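Local coordinates for protein prolyl 4-hydroxylase (Phytophthora capsici LT1534, PDB 6IUQ) that probably catalyses the iron(II)- and 2-oxoglutarate-dependent 4-hydroxylation of proline residues, using a double-stranded beta-helix (DSBH) core that holds the metal, at residues 18-21 against 22-26; 96-100 against 101-105; 259-263 against 264-268. All coordinates share one frame; numbering follows the deposited sequence.

Contact 1 of 3, residues 18-21 against 22-26; sequences ERLH and NKISK
The carboxylate of Glu18 and the amide of Asn22, one helical turn apart, stand nearly upright to each other, their planes 78° apart. The carboxylate does not receive the amide nitrogen: within the Glu18 side chain, Asn22 ND2 comes nearest to the methylene CG, at 3.4 Å, and lies 3.7 Å from Glu18 OE2. The first torsion of Asn22 accounts for this: CG sits beside the backbone N (chi1 -66°) and folds the amide back over the preceding turn. Asn22 CG thereby comes within 3.2 Å of Glu18 O, the carbonyl that already accepts from Asn22 N at 2.8 Å. Near the Arg19 guanidinium the aliphatic Lys23 CE passes obliquely, 4.3 Å from Arg19 NE. The two cationic ends remain apart, and that of Arg19 is held by the carbonyl oxygens of Asp42 and Cys43.

The backbone illustrates how a helix closes. Lys23 N bonds to Arg19 O at 2.8 Å, and Ile24 N to Leu20 O at 3.2 Å, with a second, weak bond from Ile24 N to His21 O. Ile24 then leaves helical geometry as the centre of an inverse gamma turn, with a weak bond from Ser25 N to Lys23 O. Ser25 is the N-cap of the next helix, its OG accepting from Val28 N, so one helix finishes and another starts within three residues.

On the buried side, Leu20 CD1 and Ile24 CG1 approach to 4.4 Å. Helix 17-23 lies with Leu20 against Cys43 and Phe44 of the loop after strand 37-40, while Ile24 rests on Leu119 and Ala122 of helix 118-126 and the chain turns into helix 26-35.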
ATOM      1  N   GLU A  18       5.970 -21.909  -6.800  1.00 28.36           N
ATOM      2  CA  GLU A  18       5.676 -22.597  -5.553  1.00 32.87           C
ATOM      3  C   GLU A  18       6.277 -21.879  -4.343  1.00 28.35           C
ATOM      4  O   GLU A  18       5.650 -21.805  -3.288  1.00 32.34           O
ATOM      5  CB  GLU A  18       6.180 -24.044  -5.616  1.00 37.72           C
ATOM      6  CG  GLU A  18       6.280 -24.708  -4.250  1.00 43.92           C
ATOM      7  CD  GLU A  18       6.326 -26.223  -4.320  1.00 65.81           C
ATOM      8  OE1 GLU A  18       6.568 -26.767  -5.424  1.00 70.69           O
ATOM      9  OE2 GLU A  18       6.113 -26.863  -3.264  1.00 68.71           O
ATOM     10  N   ARG A  19       7.488 -21.352  -4.490  1.00 26.25           N
ATOM     11  CA  ARG A  19       8.092 -20.540  -3.433  1.00 26.65           C
ATOM     12  C   ARG A  19       7.146 -19.378  -3.098  1.00 30.04           C
ATOM     13  O   ARG A  19       6.834 -19.129  -1.932  1.00 29.70           O
ATOM     14  CB  ARG A  19       9.474 -20.020  -3.857  1.00 22.78           C
ATOM     15  CG  ARG A  19      10.122 -19.076  -2.856  1.00 24.82           C
ATOM     16  CD  ARG A  19      11.353 -18.364  -3.420  1.00 27.44           C
ATOM     17  NE  ARG A  19      11.988 -17.521  -2.403  1.00 30.82           N
ATOM     18  CZ  ARG A  19      13.271 -17.599  -2.056  1.00 29.99           C
ATOM     19  NH1 ARG A  19      14.069 -18.473  -2.654  1.00 24.40           N
ATOM     20  NH2 ARG A  19      13.757 -16.805  -1.114  1.00 23.35           N
ATOM     21  N   LEU A  20       6.665 -18.700  -4.138  1.00 27.28           N
ATOM     22  CA  LEU A  20       5.779 -17.558  -3.974  1.00 26.31           C
ATOM     23  C   LEU A  20       4.520 -17.976  -3.243  1.00 29.02           C
ATOM     24  O   LEU A  20       4.133 -17.362  -2.246  1.00 26.70           O
ATOM     25  CB  LEU A  20       5.443 -16.956  -5.331  1.00 25.47           C
ATOM     26  CG  LEU A  20       4.529 -15.742  -5.348  1.00 30.71           C
ATOM     27  CD1 LEU A  20       4.938 -14.731  -4.272  1.00 31.03           C
ATOM     28  CD2 LEU A  20       4.563 -15.114  -6.739  1.00 31.48           C
ATOM     29  N   HIS A  21       3.898 -19.047  -3.716  1.00 27.43           N
ATOM     30  CA  HIS A  21       2.709 -19.557  -3.062  1.00 29.34           C
ATOM     31  C   HIS A  21       2.977 -19.904  -1.598  1.00 32.09           C
ATOM     32  O   HIS A  21       2.170 -19.573  -0.725  1.00 39.39           O
ATOM     33  CB  HIS A  21       2.165 -20.783  -3.795  1.00 34.37           C
ATOM     34  CG  HIS A  21       0.752 -21.107  -3.424  1.00 44.40           C
ATOM     35  ND1 HIS A  21       0.427 -21.842  -2.306  1.00 46.59           N
ATOM     36  CD2 HIS A  21      -0.422 -20.767  -4.007  1.00 39.88           C
ATOM     37  CE1 HIS A  21      -0.887 -21.950  -2.218  1.00 44.33           C
ATOM     38  NE2 HIS A  21      -1.425 -21.309  -3.240  1.00 44.34           N
ATOM     39  N   ASN A  22       4.105 -20.554  -1.312  1.00 32.39           N
ATOM     40  CA  ASN A  22       4.401 -20.929   0.073  1.00 32.18           C
ATOM     41  C   ASN A  22       4.744 -19.718   0.943  1.00 27.14           C
ATOM     42  O   ASN A  22       4.527 -19.732   2.154  1.00 26.54           O
ATOM     43  CB  ASN A  22       5.542 -21.946   0.132  1.00 30.58           C
ATOM     44  CG  ASN A  22       5.161 -23.283  -0.484  1.00 42.83           C
ATOM     45  OD1 ASN A  22       3.980 -23.614  -0.600  1.00 47.80           O
ATOM     46  ND2 ASN A  22       6.160 -24.059  -0.883  1.00 46.89           N
ATOM     47  N   LYS A  23       5.299 -18.674   0.345  1.00 24.78           N
ATOM     48  CA  LYS A  23       5.581 -17.468   1.128  1.00 27.94           C
ATOM     49  C   LYS A  23       4.281 -16.812   1.575  1.00 22.94           C
ATOM     50  O   LYS A  23       4.213 -16.268   2.663  1.00 22.33           O
ATOM     51  CB  LYS A  23       6.417 -16.474   0.339  1.00 25.49           C
ATOM     52  CG  LYS A  23       7.842 -16.881   0.203  1.00 26.08           C
ATOM     53  CD  LYS A  23       8.508 -16.879   1.557  1.00 30.85           C
ATOM     54  CE  LYS A  23      10.011 -16.986   1.406  1.00 26.29           C
ATOM     55  NZ  LYS A  23      10.663 -16.591   2.685  1.00 43.41           N
ATOM     56  N   ILE A  24       3.243 -16.884   0.747  1.00 21.60           N
ATOM     57  CA  ILE A  24       1.960 -16.316   1.137  1.00 22.36           C
ATOM     58  C   ILE A  24       1.167 -17.337   1.942  1.00 23.39           C
ATOM     59  O   ILE A  24       0.201 -17.927   1.457  1.00 27.13           O
ATOM     60  CB  ILE A  24       1.139 -15.834  -0.077  1.00 22.27           C
ATOM     61  CG1 ILE A  24       2.025 -15.034  -1.029  1.00 20.88           C
ATOM     62  CG2 ILE A  24      -0.033 -14.969   0.393  1.00 19.42           C
ATOM     63  CD1 ILE A  24       2.726 -13.874  -0.335  1.00 20.41           C
ATOM     64  N   SER A  25       1.584 -17.515   3.189  1.00 26.66           N
ATOM     65  CA  SER A  25       1.086 -18.583   4.052  1.00 27.26           C
ATOM     66  C   SER A  25      -0.141 -18.186   4.849  1.00 28.91           C
ATOM     67  O   SER A  25      -0.536 -17.018   4.870  1.00 26.71           O
ATOM     68  CB  SER A  25       2.188 -19.023   5.016  1.00 25.82           C
ATOM     69  OG  SER A  25       2.494 -17.977   5.921  1.00 30.60           O
ATOM     70  N   LYS A  26      -0.746 -19.177   5.496  1.00 34.57           N
ATOM     71  CA  LYS A  26      -1.850 -18.970   6.433  1.00 32.24           C
ATOM     72  C   LYS A  26      -1.490 -17.945   7.515  1.00 31.38           C
ATOM     73  O   LYS A  26      -2.281 -17.068   7.848  1.00 29.89           O
ATOM     74  CB  LYS A  26      -2.229 -20.304   7.076  1.00 35.70           C
ATOM     75  CG  LYS A  26      -3.127 -20.211   8.284  1.00 38.82           C
ATOM     76  CD  LYS A  26      -4.491 -19.720   7.884  1.00 47.40           C
ATOM     77  CE  LYS A  26      -5.519 -19.929   8.989  1.00 47.69           C
ATOM     78  NZ  LYS A  26      -6.835 -19.399   8.533  1.00 50.07           N
TER

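Contact 2 of 3, residues 96-100 against 101-105; sequences VDLHD and AALRT
Arg104 reaches back from helix 101-104 to the carbonyls of the turn before it. Its NE meets Leu98 O in an almost straight bond, with the oxygen lying in the guanidinium plane; the modelled distance of 2.5 Å is unusually short, and its exact value should carry little weight. Arg104 NH2 makes a weak bond to His99 O. A bend at chi3 (-73°) swings the guanidinium back over the helix start, where Ala101 CA lies over one face, toward its rim. Two successive carbonyls just past the strand thus face one edge of the guanidinium, one firmly bonded and the other weakly.

The apolar half of the contact belongs to Leu103. Its CD2 touches Val96 CG2 at 3.5 Å, and its CG lies 4.1 Å from Leu98 CD2, the latter two side chains crossing at about a right angle.

Further out, Asp100 fixes the helix start. As N-cap it accepts weakly from Ala102 N through OD1, at 3.2 Å, while Asp100 O takes Arg104 N at 3.0 Å. The turn leading there is an Asx turn: Asp97 OD1 accepts from His99 N at 2.9 Å and, weakly, from His99 ND1.

Val96 and Leu98 are bonded through their backbones to Leu143 and Leu141, fastening this edge strand to strand 139-146. Toward helix 108-115, Leu98 packs on Leu110 and the Arg104 cation lies against Phe114 in a cation-pi contact.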
ATOM      1  N   VAL A  96       4.645   3.050 -15.125  1.00 36.84           N
ATOM      2  CA  VAL A  96       4.083   2.360 -16.275  1.00 34.49           C
ATOM      3  C   VAL A  96       3.101   1.283 -15.795  1.00 36.22           C
ATOM      4  O   VAL A  96       3.322   0.612 -14.798  1.00 38.09           O
ATOM      5  CB  VAL A  96       5.184   1.752 -17.182  1.00 40.13           C
ATOM      6  CG1 VAL A  96       6.211   1.008 -16.380  1.00 35.68           C
ATOM      7  CG2 VAL A  96       4.568   0.838 -18.228  1.00 42.44           C
ATOM      8  N   ASP A  97       1.981   1.173 -16.486  1.00 39.95           N
ATOM      9  CA  ASP A  97       0.989   0.162 -16.198  1.00 39.74           C
ATOM     10  C   ASP A  97       1.208  -0.987 -17.173  1.00 39.53           C
ATOM     11  O   ASP A  97       1.448  -0.753 -18.353  1.00 48.41           O
ATOM     12  CB  ASP A  97      -0.412   0.764 -16.327  1.00 43.16           C
ATOM     13  CG  ASP A  97      -1.489  -0.144 -15.808  1.00 45.75           C
ATOM     14  OD1 ASP A  97      -1.381  -1.370 -16.011  1.00 44.05           O
ATOM     15  OD2 ASP A  97      -2.447   0.377 -15.194  1.00 50.34           O
ATOM     16  N   LEU A  98       1.149  -2.222 -16.692  1.00 36.67           N
ATOM     17  CA  LEU A  98       1.417  -3.362 -17.569  1.00 36.80           C
ATOM     18  C   LEU A  98       0.138  -4.043 -18.067  1.00 38.97           C
ATOM     19  O   LEU A  98       0.155  -5.227 -18.409  1.00 39.64           O
ATOM     20  CB  LEU A  98       2.317  -4.381 -16.860  1.00 33.54           C
ATOM     21  CG  LEU A  98       3.791  -3.992 -16.645  1.00 38.17           C
ATOM     22  CD1 LEU A  98       4.625  -5.200 -16.264  1.00 40.05           C
ATOM     23  CD2 LEU A  98       4.387  -3.328 -17.876  1.00 38.91           C
ATOM     24  N   HIS A  99      -0.964  -3.293 -18.117  1.00 38.53           N
ATOM     25  CA  HIS A  99      -2.237  -3.813 -18.623  1.00 41.38           C
ATOM     26  C   HIS A  99      -2.150  -4.103 -20.128  1.00 41.55           C
ATOM     27  O   HIS A  99      -2.862  -4.959 -20.653  1.00 36.99           O
ATOM     28  CB  HIS A  99      -3.370  -2.824 -18.349  1.00 48.42           C
ATOM     29  CG  HIS A  99      -3.327  -1.603 -19.221  1.00 59.33           C
ATOM     30  ND1 HIS A  99      -2.628  -0.465 -18.875  1.00 62.34           N
ATOM     31  CD2 HIS A  99      -3.894  -1.345 -20.424  1.00 58.84           C
ATOM     32  CE1 HIS A  99      -2.764   0.441 -19.828  1.00 56.73           C
ATOM     33  NE2 HIS A  99      -3.527  -0.067 -20.779  1.00 63.73           N
ATOM     34  N   ASP A 100      -1.256  -3.382 -20.796  1.00 45.97           N
ATOM     35  CA  ASP A 100      -1.019  -3.496 -22.237  1.00 46.50           C
ATOM     36  C   ASP A 100      -0.216  -4.742 -22.608  1.00 45.52           C
ATOM     37  O   ASP A 100       0.973  -4.804 -22.311  1.00 45.27           O
ATOM     38  CB  ASP A 100      -0.273  -2.248 -22.721  1.00 52.03           C
ATOM     39  CG  ASP A 100      -0.139  -2.178 -24.238  1.00 64.88           C
ATOM     40  OD1 ASP A 100      -0.881  -2.896 -24.955  1.00 57.38           O
ATOM     41  OD2 ASP A 100       0.742  -1.418 -24.709  1.00 67.91           O
ATOM     42  N   ALA A 101      -0.859  -5.718 -23.258  1.00 43.78           N
ATOM     43  CA  ALA A 101      -0.186  -6.946 -23.701  1.00 42.85           C
ATOM     44  C   ALA A 101       0.975  -6.671 -24.660  1.00 47.98           C
ATOM     45  O   ALA A 101       1.939  -7.440 -24.718  1.00 42.73           O
ATOM     46  CB  ALA A 101      -1.181  -7.890 -24.364  1.00 41.09           C
ATOM     47  N   ALA A 102       0.869  -5.580 -25.415  1.00 45.60           N
ATOM     48  CA  ALA A 102       1.899  -5.195 -26.367  1.00 49.70           C
ATOM     49  C   ALA A 102       3.192  -4.883 -25.637  1.00 48.40           C
ATOM     50  O   ALA A 102       4.284  -5.205 -26.102  1.00 49.36           O
ATOM     51  CB  ALA A 102       1.446  -3.993 -27.184  1.00 54.35           C
ATOM     52  N   LEU A 103       3.046  -4.246 -24.483  1.00 47.91           N
ATOM     53  CA  LEU A 103       4.170  -3.870 -23.643  1.00 42.93           C
ATOM     54  C   LEU A 103       4.719  -5.100 -22.925  1.00 44.68           C
ATOM     55  O   LEU A 103       5.933  -5.311 -22.841  1.00 39.55           O
ATOM     56  CB  LEU A 103       3.729  -2.812 -22.635  1.00 42.36           C
ATOM     57  CG  LEU A 103       4.809  -2.114 -21.818  1.00 45.55           C
ATOM     58  CD1 LEU A 103       6.019  -1.862 -22.691  1.00 48.32           C
ATOM     59  CD2 LEU A 103       4.251  -0.808 -21.300  1.00 41.01           C
ATOM     60  N   ARG A 104       3.802  -5.922 -22.432  1.00 42.23           N
ATOM     61  CA  ARG A 104       4.160  -7.055 -21.604  1.00 40.90           C
ATOM     62  C   ARG A 104       4.973  -8.070 -22.364  1.00 40.74           C
ATOM     63  O   ARG A 104       5.851  -8.719 -21.797  1.00 40.73           O
ATOM     64  CB  ARG A 104       2.907  -7.710 -21.039  1.00 42.76           C
ATOM     65  CG  ARG A 104       2.805  -7.596 -19.551  1.00 37.72           C
ATOM     66  CD  ARG A 104       1.585  -8.313 -19.079  1.00 36.92           C
ATOM     67  NE  ARG A 104       0.396  -7.552 -19.420  1.00 43.61           N
ATOM     68  CZ  ARG A 104      -0.630  -8.042 -20.094  1.00 37.02           C
ATOM     69  NH1 ARG A 104      -0.622  -9.307 -20.493  1.00 37.30           N
ATOM     70  NH2 ARG A 104      -1.663  -7.262 -20.355  1.00 42.09           N
ATOM     71  N   THR A 105       4.685  -8.195 -23.656  1.00 46.03           N
ATOM     72  CA  THR A 105       5.411  -9.111 -24.537  1.00 42.66           C
ATOM     73  C   THR A 105       6.903  -8.777 -24.624  1.00 37.64           C
ATOM     74  O   THR A 105       7.721  -9.638 -24.953  1.00 38.33           O
ATOM     75  CB  THR A 105       4.795  -9.102 -25.955  1.00 52.30           C
ATOM     76  OG1 THR A 105       3.373  -9.256 -25.851  1.00 56.16           O
ATOM     77  CG2 THR A 105       5.360 -10.233 -26.816  1.00 48.87           C
TER

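Contact 3 of 3, residues 259-263 against 264-268; sequences ERLRR and SPVQR
In Leu261 the first torsion (chi1 -178°) turns CG away from the backbone N and sends CD1 to Val266 CG1, 3.9 Å away; Gln267 takes the less common chi1 of 72°, with CG between backbone N and carbonyl carbon, and its extended chain then returns the amide to the helix it follows. The arrangement is a helix C-terminus running into an ST turn and a 3-10 segment, a compact case of a side-chain amide donating to the carbonyls at the end of a helix.

Gln267 NE2 is the shared donor. It meets Arg262 O at 2.8 Å, with that oxygen in the amide plane although the donor stands well above the plane of the carbonyl. It also reaches Ser264 O at 3.1 Å, and a weaker bond goes to Leu261 O. The last of these carbonyls takes Ser264 N as well, in a bond with an N-H...O angle of 161°. The other end of the amide is held too, since Gln267 OE1 pairs with the hydroxyl of Tyr157, a neighbour in sequence of the iron ligands His156 and Asp158. The Gln267 side chain lies about 13 Å from the iron(II) ion, so it is linked to the metal-bearing segment without touching the metal.

On the helix, Arg262 and Glu259 form a salt bridge, Arg262 NH2 to Glu259 OE2 at 2.8 Å; just past its end, Arg263 CG lies over one face of the Arg262 guanidinium, toward the rim. Arg262 and Arg263 also donate to the carbonyls of Asp34 and Asp33, tying this helix end to helix 26-35.

Beyond the helix, Ser264 OG closes the ST turn by accepting from Val266 N at 3.2 Å, while Ser264 O receives Gln267 N and Gln267 NE2 from opposite faces of its plane.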
ATOM      1  N   GLU A 259     -10.848  -1.431  18.552  1.00 26.61           N
ATOM      2  CA  GLU A 259     -10.354  -2.504  17.707  1.00 27.23           C
ATOM      3  C   GLU A 259     -11.198  -2.671  16.427  1.00 24.31           C
ATOM      4  O   GLU A 259     -10.641  -2.863  15.345  1.00 24.62           O
ATOM      5  CB  GLU A 259     -10.296  -3.805  18.517  1.00 28.42           C
ATOM      6  CG  GLU A 259      -9.373  -4.884  17.966  1.00 37.91           C
ATOM      7  CD  GLU A 259      -7.873  -4.580  18.106  1.00 39.55           C
ATOM      8  OE1 GLU A 259      -7.456  -3.428  18.404  1.00 37.07           O
ATOM      9  OE2 GLU A 259      -7.098  -5.526  17.897  1.00 42.47           O
ATOM     10  N   ARG A 260     -12.522  -2.552  16.524  1.00 17.72           N
ATOM     11  CA  ARG A 260     -13.360  -2.565  15.314  1.00 23.15           C
ATOM     12  C   ARG A 260     -13.075  -1.344  14.427  1.00 22.68           C
ATOM     13  O   ARG A 260     -13.109  -1.431  13.197  1.00 21.85           O
ATOM     14  CB  ARG A 260     -14.853  -2.603  15.665  1.00 26.04           C
ATOM     15  CG  ARG A 260     -15.288  -3.881  16.374  1.00 30.46           C
ATOM     16  CD  ARG A 260     -16.805  -4.102  16.311  1.00 29.03           C
ATOM     17  NE  ARG A 260     -17.578  -2.946  16.745  1.00 32.65           N
ATOM     18  CZ  ARG A 260     -17.828  -2.634  18.014  1.00 33.87           C
ATOM     19  NH1 ARG A 260     -17.356  -3.388  18.997  1.00 27.30           N
ATOM     20  NH2 ARG A 260     -18.543  -1.551  18.303  1.00 29.40           N
ATOM     21  N   LEU A 261     -12.793  -0.210  15.059  1.00 18.51           N
ATOM     22  CA  LEU A 261     -12.457   1.017  14.344  1.00 19.63           C
ATOM     23  C   LEU A 261     -11.157   0.849  13.572  1.00 19.53           C
ATOM     24  O   LEU A 261     -11.077   1.208  12.398  1.00 17.17           O
ATOM     25  CB  LEU A 261     -12.355   2.195  15.324  1.00 19.57           C
ATOM     26  CG  LEU A 261     -12.059   3.594  14.788  1.00 20.34           C
ATOM     27  CD1 LEU A 261     -12.896   3.902  13.551  1.00 19.33           C
ATOM     28  CD2 LEU A 261     -12.337   4.626  15.872  1.00 20.73           C
ATOM     29  N   ARG A 262     -10.155   0.270  14.237  1.00 15.22           N
ATOM     30  CA  ARG A 262      -8.847   0.071  13.651  1.00 15.93           C
ATOM     31  C   ARG A 262      -8.917  -0.718  12.341  1.00 18.43           C
ATOM     32  O   ARG A 262      -8.134  -0.462  11.415  1.00 16.19           O
ATOM     33  CB  ARG A 262      -7.925  -0.635  14.655  1.00 16.63           C
ATOM     34  CG  ARG A 262      -6.527  -0.884  14.138  1.00 22.00           C
ATOM     35  CD  ARG A 262      -5.592  -1.557  15.164  1.00 17.57           C
ATOM     36  NE  ARG A 262      -6.027  -2.905  15.549  1.00 20.04           N
ATOM     37  CZ  ARG A 262      -5.903  -3.982  14.783  1.00 21.29           C
ATOM     38  NH1 ARG A 262      -5.402  -3.861  13.561  1.00 25.49           N
ATOM     39  NH2 ARG A 262      -6.312  -5.173  15.213  1.00 18.57           N
ATOM     40  N   ARG A 263      -9.872  -1.649  12.256  1.00 16.03           N
ATOM     41  CA  ARG A 263      -9.972  -2.566  11.118  1.00 17.95           C
ATOM     42  C   ARG A 263     -11.114  -2.225  10.185  1.00 20.53           C
ATOM     43  O   ARG A 263     -11.516  -3.041   9.362  1.00 17.51           O
ATOM     44  CB  ARG A 263     -10.150  -4.007  11.603  1.00 18.39           C
ATOM     45  CG  ARG A 263      -9.030  -4.489  12.502  1.00 19.55           C
ATOM     46  CD  ARG A 263      -9.218  -5.931  12.907  1.00 22.41           C
ATOM     47  NE  ARG A 263      -9.189  -6.803  11.742  1.00 23.55           N
ATOM     48  CZ  ARG A 263     -10.265  -7.388  11.231  1.00 28.17           C
ATOM     49  NH1 ARG A 263     -11.441  -7.207  11.810  1.00 25.19           N
ATOM     50  NH2 ARG A 263     -10.162  -8.160  10.158  1.00 28.14           N
ATOM     51  N   SER A 264     -11.643  -1.019  10.319  1.00 21.27           N
ATOM     52  CA  SER A 264     -12.796  -0.616   9.531  1.00 21.75           C
ATOM     53  C   SER A 264     -12.447   0.538   8.619  1.00 20.22           C
ATOM     54  O   SER A 264     -11.774   1.468   9.055  1.00 18.27           O
ATOM     55  CB  SER A 264     -13.951  -0.214  10.450  1.00 22.62           C
ATOM     56  OG  SER A 264     -14.940   0.467   9.713  1.00 21.69           O
ATOM     57  N   PRO A 265     -12.902   0.485   7.353  1.00 20.35           N
ATOM     58  CA  PRO A 265     -12.686   1.570   6.390  1.00 19.38           C
ATOM     59  C   PRO A 265     -13.343   2.888   6.790  1.00 20.53           C
ATOM     60  O   PRO A 265     -13.019   3.922   6.205  1.00 18.51           O
ATOM     61  CB  PRO A 265     -13.315   1.030   5.104  1.00 22.52           C
ATOM     62  CG  PRO A 265     -13.270  -0.477   5.271  1.00 22.19           C
ATOM     63  CD  PRO A 265     -13.511  -0.694   6.723  1.00 20.33           C
ATOM     64  N   VAL A 266     -14.228   2.869   7.780  1.00 18.43           N
ATOM     65  CA  VAL A 266     -14.896   4.090   8.203  1.00 22.72           C
ATOM     66  C   VAL A 266     -13.863   5.069   8.788  1.00 24.43           C
ATOM     67  O   VAL A 266     -14.087   6.283   8.828  1.00 24.68           O
ATOM     68  CB  VAL A 266     -16.048   3.794   9.225  1.00 32.38           C
ATOM     69  CG1 VAL A 266     -15.505   3.492  10.620  1.00 29.78           C
ATOM     70  CG2 VAL A 266     -17.041   4.955   9.274  1.00 29.28           C
ATOM     71  N   GLN A 267     -12.704   4.546   9.177  1.00 18.66           N
ATOM     72  CA  GLN A 267     -11.640   5.389   9.712  1.00 21.73           C
ATOM     73  C   GLN A 267     -11.183   6.468   8.729  1.00 20.94           C
ATOM     74  O   GLN A 267     -10.651   7.496   9.147  1.00 19.08           O
ATOM     75  CB  GLN A 267     -10.433   4.536  10.127  1.00 19.69           C
ATOM     76  CG  GLN A 267      -9.620   3.939   8.974  1.00 13.36           C
ATOM     77  CD  GLN A 267      -8.498   3.039   9.490  1.00 21.89           C
ATOM     78  OE1 GLN A 267      -7.305   3.351   9.325  1.00 19.50           O
ATOM     79  NE2 GLN A 267      -8.873   1.925  10.140  1.00 15.26           N
ATOM     80  N   ARG A 268     -11.385   6.226   7.434  1.00 16.19           N
ATOM     81  CA  ARG A 268     -11.007   7.176   6.382  1.00 22.58           C
ATOM     82  C   ARG A 268     -11.725   8.532   6.526  1.00 24.56           C
ATOM     83  O   ARG A 268     -11.243   9.567   6.035  1.00 21.84           O
ATOM     84  CB  ARG A 268     -11.291   6.565   4.997  1.00 15.25           C
ATOM     85  CG  ARG A 268     -10.562   5.243   4.770  1.00 14.68           C
ATOM     86  CD  ARG A 268     -10.936   4.564   3.464  1.00 13.82           C
ATOM     87  NE  ARG A 268     -12.316   4.120   3.466  1.00 16.94           N
ATOM     88  CZ  ARG A 268     -12.914   3.524   2.436  1.00 20.25           C
ATOM     89  NH1 ARG A 268     -12.258   3.295   1.302  1.00 17.68           N
ATOM     90  NH2 ARG A 268     -14.178   3.167   2.536  1.00 19.14           N
TER

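Overall arrangement
From the N terminus, contact 1 comes first, where helix 17-23 gives way to helix 26-35; contact 2 follows at the exit of edge strand 94-97 into helix 101-104, and contact 3 comes last, where helix 254-262 ends and a 3-10 segment begins. Each closes a short turn between adjoining segments, and the three run in series, neither nesting nor crossing. None touches another: nearest atoms are about 14 Å apart for contacts 1 and 2, about 12 Å for 1 and 3, and about 19 Å for 2 and 3. Helix 26-35, begun at contact 1, supplies carbonyl partners for contact 3, whereas contact 2 lies at the 94-97 border of the six-stranded sheet, the opposite edge from strand 37-40.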